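Type-iv like pilin ttha1222 (PDB 5G2F) is a type IV pilin-like protein of natural competence, probably acting in DNA uptake as part of a pilus-like assembly, though its precise role is not established. Local coordinates at residues C50-L55 / Y60-S65; S9-V14 / K72-K77. All blocks are in the same frame, centred on the assembly; numbering follows the deposited sequence.

Contact 1 of 2, residues C50-L55 / Y60-S65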
ATOM      1  N   CYS A  50      -0.631  -6.391   8.886  1.00 37.50           N
ATOM      2  CA  CYS A  50      -1.162  -7.063   7.718  1.00 37.22           C
ATOM      3  C   CYS A  50      -0.240  -6.859   6.528  1.00 37.98           C
ATOM      4  O   CYS A  50      -0.068  -5.739   6.054  1.00 36.81           O
ATOM      5  CB  CYS A  50      -2.577  -6.569   7.419  1.00 38.25           C
ATOM      6  SG  CYS A  50      -3.593  -7.619   6.328  1.00 39.37           S
ATOM      7  N   THR A  51       0.349  -7.938   6.029  1.00 34.40           N
ATOM      8  CA  THR A  51       1.304  -7.842   4.932  1.00 34.72           C
ATOM      9  C   THR A  51       0.919  -8.819   3.832  1.00 33.16           C
ATOM     10  O   THR A  51       0.374  -9.906   4.118  1.00 33.15           O
ATOM     11  CB  THR A  51       2.756  -8.182   5.364  1.00 37.55           C
ATOM     12  OG1 THR A  51       2.796  -9.516   5.828  1.00 42.48           O
ATOM     13  CG2 THR A  51       3.215  -7.313   6.470  1.00 40.24           C
ATOM     14  N   ILE A  52       1.218  -8.437   2.601  1.00 29.12           N
ATOM     15  CA  ILE A  52       0.962  -9.301   1.457  1.00 30.13           C
ATOM     16  C   ILE A  52       2.300  -9.589   0.823  1.00 30.49           C
ATOM     17  O   ILE A  52       3.054  -8.653   0.531  1.00 29.76           O
ATOM     18  CB  ILE A  52       0.036  -8.632   0.421  1.00 29.15           C
ATOM     19  CG1 ILE A  52      -1.271  -8.200   1.088  1.00 31.35           C
ATOM     20  CG2 ILE A  52      -0.186  -9.585  -0.759  1.00 28.93           C
ATOM     21  CD1 ILE A  52      -2.075  -7.165   0.273  1.00 29.89           C
ATOM     22  N   THR A  53       2.602 -10.860   0.647  1.00 27.06           N
ATOM     23  CA  THR A  53       3.810 -11.303   0.008  1.00 27.90           C
ATOM     24  C   THR A  53       3.457 -11.952  -1.329  1.00 28.92           C
ATOM     25  O   THR A  53       2.658 -12.911  -1.376  1.00 26.94           O
ATOM     26  CB  THR A  53       4.538 -12.321   0.908  1.00 29.55           C
ATOM     27  OG1 THR A  53       4.879 -11.696   2.155  1.00 30.88           O
ATOM     28  CG2 THR A  53       5.839 -12.855   0.256  1.00 30.41           C
ATOM     29  N   TYR A  54       4.107 -11.505  -2.409  1.00 28.18           N
ATOM     30  CA  TYR A  54       3.910 -12.139  -3.714  1.00 28.42           C
ATOM     31  C   TYR A  54       5.041 -13.125  -4.006  1.00 28.97           C
ATOM     32  O   TYR A  54       6.215 -12.744  -4.012  1.00 29.37           O
ATOM     33  CB  TYR A  54       3.783 -11.058  -4.810  1.00 29.06           C
ATOM     34  CG  TYR A  54       2.685 -10.067  -4.526  1.00 26.62           C
ATOM     35  CD1 TYR A  54       2.886  -8.944  -3.673  1.00 30.97           C
ATOM     36  CD2 TYR A  54       1.415 -10.280  -5.004  1.00 28.31           C
ATOM     37  CE1 TYR A  54       1.854  -8.058  -3.375  1.00 29.04           C
ATOM     38  CE2 TYR A  54       0.383  -9.403  -4.728  1.00 28.70           C
ATOM     39  CZ  TYR A  54       0.591  -8.291  -3.921  1.00 30.78           C
ATOM     40  OH  TYR A  54      -0.447  -7.444  -3.624  1.00 30.09           O
ATOM     41  N   LEU A  55       4.685 -14.408  -4.192  1.00 26.57           N
ATOM     42  CA  LEU A  55       5.635 -15.459  -4.425  1.00 28.08           C
ATOM     43  C   LEU A  55       6.003 -15.547  -5.883  1.00 28.47           C
ATOM     44  O   LEU A  55       7.028 -16.123  -6.233  1.00 30.85           O
ATOM     45  CB  LEU A  55       5.068 -16.818  -3.972  1.00 29.44           C
ATOM     46  CG  LEU A  55       4.698 -16.858  -2.483  1.00 31.75           C
ATOM     47  CD1 LEU A  55       3.972 -18.165  -2.192  1.00 35.38           C
ATOM     48  CD2 LEU A  55       5.891 -16.657  -1.580  1.00 34.58           C
ATOM     49  N   TYR A  60      -0.000 -15.205  -3.853  1.00 26.30           N
ATOM     50  CA  TYR A  60       0.312 -14.344  -2.727  1.00 26.18           C
ATOM     51  C   TYR A  60      -0.003 -15.038  -1.411  1.00 26.69           C
ATOM     52  O   TYR A  60      -0.779 -16.015  -1.361  1.00 22.53           O
ATOM     53  CB  TYR A  60      -0.471 -12.999  -2.797  1.00 24.13           C
ATOM     54  CG  TYR A  60      -1.948 -13.131  -2.907  1.00 23.66           C
ATOM     55  CD1 TYR A  60      -2.754 -13.268  -1.776  1.00 25.23           C
ATOM     56  CD2 TYR A  60      -2.566 -13.203  -4.134  1.00 25.29           C
ATOM     57  CE1 TYR A  60      -4.120 -13.428  -1.887  1.00 24.01           C
ATOM     58  CE2 TYR A  60      -3.940 -13.333  -4.243  1.00 23.54           C
ATOM     59  CZ  TYR A  60      -4.709 -13.435  -3.127  1.00 23.33           C
ATOM     60  OH  TYR A  60      -6.068 -13.671  -3.224  1.00 24.69           O
ATOM     61  N   VAL A  61       0.559 -14.457  -0.341  1.00 25.83           N
ATOM     62  CA  VAL A  61       0.301 -14.873   0.997  1.00 25.79           C
ATOM     63  C   VAL A  61      -0.010 -13.634   1.808  1.00 27.63           C
ATOM     64  O   VAL A  61       0.761 -12.657   1.767  1.00 28.51           O
ATOM     65  CB  VAL A  61       1.530 -15.571   1.625  1.00 25.50           C
ATOM     66  CG1 VAL A  61       1.192 -16.102   3.007  1.00 27.32           C
ATOM     67  CG2 VAL A  61       1.974 -16.732   0.756  1.00 26.18           C
ATOM     68  N   ILE A  62      -1.132 -13.669   2.508  1.00 26.19           N
ATOM     69  CA  ILE A  62      -1.484 -12.589   3.427  1.00 29.02           C
ATOM     70  C   ILE A  62      -1.198 -13.052   4.841  1.00 29.88           C
ATOM     71  O   ILE A  62      -1.656 -14.132   5.242  1.00 29.52           O
ATOM     72  CB  ILE A  62      -2.996 -12.242   3.333  1.00 28.83           C
ATOM     73  CG1 ILE A  62      -3.365 -11.858   1.895  1.00 28.35           C
ATOM     74  CG2 ILE A  62      -3.354 -11.150   4.311  1.00 31.27           C
ATOM     75  CD1 ILE A  62      -4.851 -11.950   1.601  1.00 29.32           C
ATOM     76  N   GLU A  63      -0.500 -12.230   5.605  1.00 30.03           N
ATOM     77  CA  GLU A  63      -0.229 -12.504   7.018  1.00 33.05           C
ATOM     78  C   GLU A  63      -0.780 -11.397   7.848  1.00 35.70           C
ATOM     79  O   GLU A  63      -0.466 -10.222   7.585  1.00 35.77           O
ATOM     80  CB  GLU A  63       1.265 -12.537   7.276  1.00 35.51           C
ATOM     81  CG  GLU A  63       2.000 -13.706   6.673  1.00 36.34           C
ATOM     82  CD  GLU A  63       3.493 -13.504   6.806  1.00 40.51           C
ATOM     83  OE1 GLU A  63       4.054 -13.863   7.878  1.00 42.52           O
ATOM     84  OE2 GLU A  63       4.099 -12.924   5.867  1.00 41.68           O
ATOM     85  N   ALA A  64      -1.643 -11.736   8.775  1.00 35.02           N
ATOM     86  CA  ALA A  64      -2.211 -10.731   9.652  1.00 38.02           C
ATOM     87  C   ALA A  64      -1.979 -11.115  11.108  1.00 38.68           C
ATOM     88  O   ALA A  64      -2.139 -12.277  11.469  1.00 40.34           O
ATOM     89  CB  ALA A  64      -3.684 -10.570   9.361  1.00 37.68           C
ATOM     90  N   SER A  65      -1.583 -10.135  11.921  1.00 41.01           N
ATOM     91  CA  SER A  65      -1.434 -10.320  13.344  1.00 42.44           C
ATOM     92  C   SER A  65      -2.639  -9.781  14.008  1.00 44.43           C
ATOM     93  O   SER A  65      -3.101  -8.682  13.642  1.00 42.44           O
ATOM     94  CB  SER A  65      -0.219  -9.587  13.882  1.00 45.04           C
ATOM     95  OG  SER A  65       0.928  -9.997  13.189  1.00 43.95           O
TER
HETATM   96  O   HOH W   1       2.647 -11.765   3.907  1.00 38.28           O
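Thr51 and Glu63 face each other as a hydrogen-bonded pair, Thr51 N reaching Glu63 O at 2.9 Å and Glu63 N returning a bond to Thr51 O. Two residues along, Thr53 and Val61 repeat the exchange; Thr53 N meets Val61 O at 2.8 Å with an almost straight N-H...O of 172°, while the return bond from Val61 N is more bent, at 151°. On the face carrying Cys50, Ile52, Tyr54, Tyr60, Ile62 and Ala64 the packing is close and apolar. Ile52 and Tyr60 lie alongside each other, with CG2 of Ile52 4.0 Å from CB of Tyr60, and SG of Cys50, which is disulfide-bonded to Cys36, lies 4.1 Å from CG2 of Ile62. The Tyr60 ring leaves CB between its own backbone N and carbonyl carbon (chi1 55°) and heads away from strand 50-54 to helix 3-19, where its hydroxyl is hydrogen-bonded to Glu19. The other face is looser and wetter. There one water bridges the Thr51 and Thr53 hydroxyls, Val61 O and Glu63 OE2, 2.8 Å from Thr53 OG1 and 2.7 Å from Glu63 OE2; OE1 of Glu63 turns to a salt bridge with Lys73. At the turn end, Leu55 CD1 rests on Val61 CG2 at 3.8 Å. An apolar face turned to helix 3-19 and a mixed face of threonines, valine and glutamate make this the antiparallel beta hairpin of a pilin globular domain.

Contact 2 of 2, residues S9-V14 / K72-K77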
ATOM      1  N   SER A   9     -12.313 -12.950   8.632  1.00 39.30           N
ATOM      2  CA  SER A   9     -13.184 -12.307   7.662  1.00 39.35           C
ATOM      3  C   SER A   9     -12.471 -11.165   6.916  1.00 38.00           C
ATOM      4  O   SER A   9     -12.601 -11.020   5.691  1.00 38.51           O
ATOM      5  CB  SER A   9     -14.462 -11.838   8.401  1.00 42.85           C
ATOM      6  OG  SER A   9     -15.355 -11.165   7.530  1.00 47.59           O
ATOM      7  N   TYR A  10     -11.684 -10.361   7.624  1.00 37.60           N
ATOM      8  CA  TYR A  10     -10.928  -9.280   6.975  1.00 35.63           C
ATOM      9  C   TYR A  10      -9.923  -9.801   5.968  1.00 34.38           C
ATOM     10  O   TYR A  10      -9.852  -9.333   4.835  1.00 32.18           O
ATOM     11  CB  TYR A  10     -10.213  -8.426   8.022  1.00 37.82           C
ATOM     12  CG  TYR A  10      -9.472  -7.280   7.446  1.00 35.69           C
ATOM     13  CD1 TYR A  10     -10.165  -6.202   6.885  1.00 37.06           C
ATOM     14  CD2 TYR A  10      -8.093  -7.263   7.409  1.00 34.40           C
ATOM     15  CE1 TYR A  10      -9.493  -5.140   6.323  1.00 36.22           C
ATOM     16  CE2 TYR A  10      -7.408  -6.199   6.848  1.00 35.66           C
ATOM     17  CZ  TYR A  10      -8.112  -5.120   6.331  1.00 37.11           C
ATOM     18  OH  TYR A  10      -7.427  -4.063   5.733  1.00 36.70           O
ATOM     19  N   VAL A  11      -9.174 -10.842   6.367  1.00 35.05           N
ATOM     20  CA  VAL A  11      -8.183 -11.448   5.478  1.00 32.80           C
ATOM     21  C   VAL A  11      -8.851 -11.978   4.219  1.00 31.72           C
ATOM     22  O   VAL A  11      -8.323 -11.786   3.141  1.00 30.17           O
ATOM     23  CB  VAL A  11      -7.369 -12.541   6.222  1.00 32.25           C
ATOM     24  CG1 VAL A  11      -6.536 -13.349   5.251  1.00 33.78           C
ATOM     25  CG2 VAL A  11      -6.476 -11.867   7.264  1.00 33.18           C
ATOM     26  N   ARG A  12     -10.007 -12.634   4.359  1.00 33.40           N
ATOM     27  CA  ARG A  12     -10.711 -13.144   3.199  1.00 33.52           C
ATOM     28  C   ARG A  12     -11.147 -12.012   2.287  1.00 34.68           C
ATOM     29  O   ARG A  12     -11.081 -12.141   1.063  1.00 31.28           O
ATOM     30  CB  ARG A  12     -11.912 -14.009   3.581  1.00 37.78           C
ATOM     31  CG  ARG A  12     -11.482 -15.349   4.173  1.00 39.39           C
ATOM     32  CD  ARG A  12     -12.646 -16.334   4.249  1.00 43.46           C
ATOM     33  NE  ARG A  12     -12.234 -17.659   4.757  1.00 48.24           N
ATOM     34  CZ  ARG A  12     -11.550 -18.565   4.050  1.00 48.88           C
ATOM     35  NH1 ARG A  12     -11.200 -18.335   2.778  1.00 45.75           N
ATOM     36  NH2 ARG A  12     -11.248 -19.736   4.608  1.00 50.98           N
ATOM     37  N   ASN A  13     -11.571 -10.895   2.882  1.00 33.27           N
ATOM     38  CA  ASN A  13     -11.916  -9.706   2.071  1.00 33.89           C
ATOM     39  C   ASN A  13     -10.720  -9.078   1.350  1.00 32.04           C
ATOM     40  O   ASN A  13     -10.871  -8.643   0.193  1.00 29.73           O
ATOM     41  CB  ASN A  13     -12.700  -8.674   2.911  1.00 38.18           C
ATOM     42  CG  ASN A  13     -14.164  -9.040   3.036  1.00 44.07           C
ATOM     43  OD1 ASN A  13     -14.757  -9.598   2.111  1.00 55.74           O
ATOM     44  ND2 ASN A  13     -14.773  -8.699   4.172  1.00 53.74           N
ATOM     45  N   VAL A  14      -9.529  -9.110   1.974  1.00 30.97           N
ATOM     46  CA  VAL A  14      -8.296  -8.686   1.314  1.00 29.80           C
ATOM     47  C   VAL A  14      -8.032  -9.567   0.088  1.00 28.57           C
ATOM     48  O   VAL A  14      -7.793  -9.082  -1.011  1.00 28.97           O
ATOM     49  CB  VAL A  14      -7.088  -8.705   2.273  1.00 29.51           C
ATOM     50  CG1 VAL A  14      -5.783  -8.416   1.558  1.00 29.43           C
ATOM     51  CG2 VAL A  14      -7.296  -7.689   3.385  1.00 32.50           C
ATOM     52  N   LYS A  72      -3.049 -15.660  17.319  1.00 62.54           N
ATOM     53  CA  LYS A  72      -2.231 -14.463  17.244  1.00 65.99           C
ATOM     54  C   LYS A  72      -1.991 -14.061  15.781  1.00 58.27           C
ATOM     55  O   LYS A  72      -1.928 -12.891  15.455  1.00 56.08           O
ATOM     56  CB  LYS A  72      -0.878 -14.712  17.930  1.00 74.89           C
ATOM     57  CG  LYS A  72       0.125 -13.561  17.822  1.00 85.06           C
ATOM     58  CD  LYS A  72      -0.476 -12.260  18.351  1.00 95.90           C
ATOM     59  CE  LYS A  72       0.478 -11.075  18.291  1.00101.50           C
ATOM     60  NZ  LYS A  72      -0.144  -9.909  18.978  1.00107.89           N
ATOM     61  N   LYS A  73      -1.843 -15.048  14.923  1.00 53.99           N
ATOM     62  CA  LYS A  73      -1.538 -14.805  13.521  1.00 54.70           C
ATOM     63  C   LYS A  73      -2.479 -15.625  12.624  1.00 48.55           C
ATOM     64  O   LYS A  73      -2.786 -16.786  12.914  1.00 46.84           O
ATOM     65  CB  LYS A  73      -0.088 -15.194  13.258  1.00 58.89           C
ATOM     66  CG  LYS A  73       0.490 -14.522  12.032  1.00 62.63           C
ATOM     67  CD  LYS A  73       1.916 -14.972  11.751  1.00 65.18           C
ATOM     68  CE  LYS A  73       2.423 -14.383  10.446  1.00 63.52           C
ATOM     69  NZ  LYS A  73       3.855 -14.686  10.195  1.00 64.76           N
ATOM     70  N   VAL A  74      -2.966 -15.021  11.556  1.00 43.30           N
ATOM     71  CA  VAL A  74      -3.650 -15.783  10.539  1.00 41.87           C
ATOM     72  C   VAL A  74      -2.942 -15.620   9.205  1.00 39.02           C
ATOM     73  O   VAL A  74      -2.415 -14.543   8.888  1.00 38.57           O
ATOM     74  CB  VAL A  74      -5.129 -15.473  10.389  1.00 44.73           C
ATOM     75  CG1 VAL A  74      -5.852 -15.909  11.656  1.00 48.51           C
ATOM     76  CG2 VAL A  74      -5.358 -14.016  10.104  1.00 45.63           C
ATOM     77  N   VAL A  75      -2.937 -16.706   8.427  1.00 35.59           N
ATOM     78  CA  VAL A  75      -2.241 -16.730   7.156  1.00 34.06           C
ATOM     79  C   VAL A  75      -3.163 -17.296   6.065  1.00 32.27           C
ATOM     80  O   VAL A  75      -3.732 -18.375   6.230  1.00 31.29           O
ATOM     81  CB  VAL A  75      -0.982 -17.602   7.279  1.00 35.75           C
ATOM     82  CG1 VAL A  75      -0.212 -17.658   5.973  1.00 35.01           C
ATOM     83  CG2 VAL A  75      -0.099 -17.103   8.387  1.00 37.82           C
ATOM     84  N   TYR A  76      -3.334 -16.543   4.973  1.00 29.09           N
ATOM     85  CA  TYR A  76      -4.061 -16.979   3.783  1.00 27.49           C
ATOM     86  C   TYR A  76      -3.080 -17.187   2.663  1.00 25.85           C
ATOM     87  O   TYR A  76      -2.257 -16.313   2.398  1.00 26.18           O
ATOM     88  CB  TYR A  76      -5.117 -15.962   3.345  1.00 28.37           C
ATOM     89  CG  TYR A  76      -5.865 -16.384   2.129  1.00 28.04           C
ATOM     90  CD1 TYR A  76      -6.904 -17.297   2.189  1.00 31.05           C
ATOM     91  CD2 TYR A  76      -5.474 -15.956   0.890  1.00 27.40           C
ATOM     92  CE1 TYR A  76      -7.539 -17.747   1.043  1.00 31.15           C
ATOM     93  CE2 TYR A  76      -6.149 -16.327  -0.248  1.00 28.64           C
ATOM     94  CZ  TYR A  76      -7.184 -17.223  -0.175  1.00 29.89           C
ATOM     95  OH  TYR A  76      -7.778 -17.641  -1.330  1.00 30.62           O
ATOM     96  N   LYS A  77      -3.166 -18.326   1.985  1.00 25.43           N
ATOM     97  CA  LYS A  77      -2.324 -18.631   0.813  1.00 23.65           C
ATOM     98  C   LYS A  77      -3.231 -18.773  -0.396  1.00 25.23           C
ATOM     99  O   LYS A  77      -4.095 -19.692  -0.442  1.00 23.93           O
ATOM    100  CB  LYS A  77      -1.526 -19.954   1.054  1.00 24.80           C
ATOM    101  CG  LYS A  77      -0.477 -19.777   2.160  1.00 25.71           C
ATOM    102  CD  LYS A  77       0.241 -21.072   2.548  1.00 25.73           C
ATOM    103  CE  LYS A  77       1.106 -20.801   3.760  1.00 27.24           C
ATOM    104  NZ  LYS A  77       1.807 -22.018   4.259  1.00 28.73           N
TER
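Val11 lays its two methyl groups over Val74 and Tyr76, one branch to each. This is pilin packing of helix on sheet: helix 3-19, probably the C-terminal part of the long pilin helix, packs on the apolar face of the antiparallel sheet, roughly along strand 73-77, the two segment axes running 9.2 Å apart and inclined by only 28°. CG1 of Val11, anti to the backbone N (chi1 169°), is directed at the base of the tyrosine side chain and comes to 3.5 Å from Tyr76 CB. The other branch, CG2, meets CG2 of Val74 at 3.7 Å, the two valines passing antiparallel to each other. No hydrogen bond crosses between helix and strand in this pair of segments; apolar side chains make the contact, with Arg12 at its margin. Ala64 of the neighbouring strand 60-66 and Leu83 of strand 82-83 also touch Val11, which therefore meets side chains of three strands, 60-66, 73-77 and 82-83. Tyr10, the residue before Val11, faces another side of the helix, where it touches Phe40 and Cys50 of strand 47-54. At the outer margin the packing gives way to a more exposed pair, Arg12 with Tyr76. The outstretched arginine brings its end across the tyrosine side chain at about a right angle; its guanidinium stands at 76° to the ring, and NH1 of Arg12 stops 4.1 Å from CE1 of Tyr76.

How the contacts relate
From the N terminus the chain first runs through helix 3-19, which supplies the 9-14 side of contact 2, and then through a long, mostly irregular region to strand 47-54. Contact 1 closes the short turn between that strand and strand 60-66. Only after the next strand, 73-77, is made does contact 2 close a much longer loop back to the helix, so contact 1 is nested inside it. The contacts adjoin, since strands 60-66 and 73-77 are neighbours in one antiparallel sheet: their centres are 8 Å apart. Contact 1 joins two sheet strands edge to edge, whereas contact 2 ties the third strand to the helix on the sheet's face.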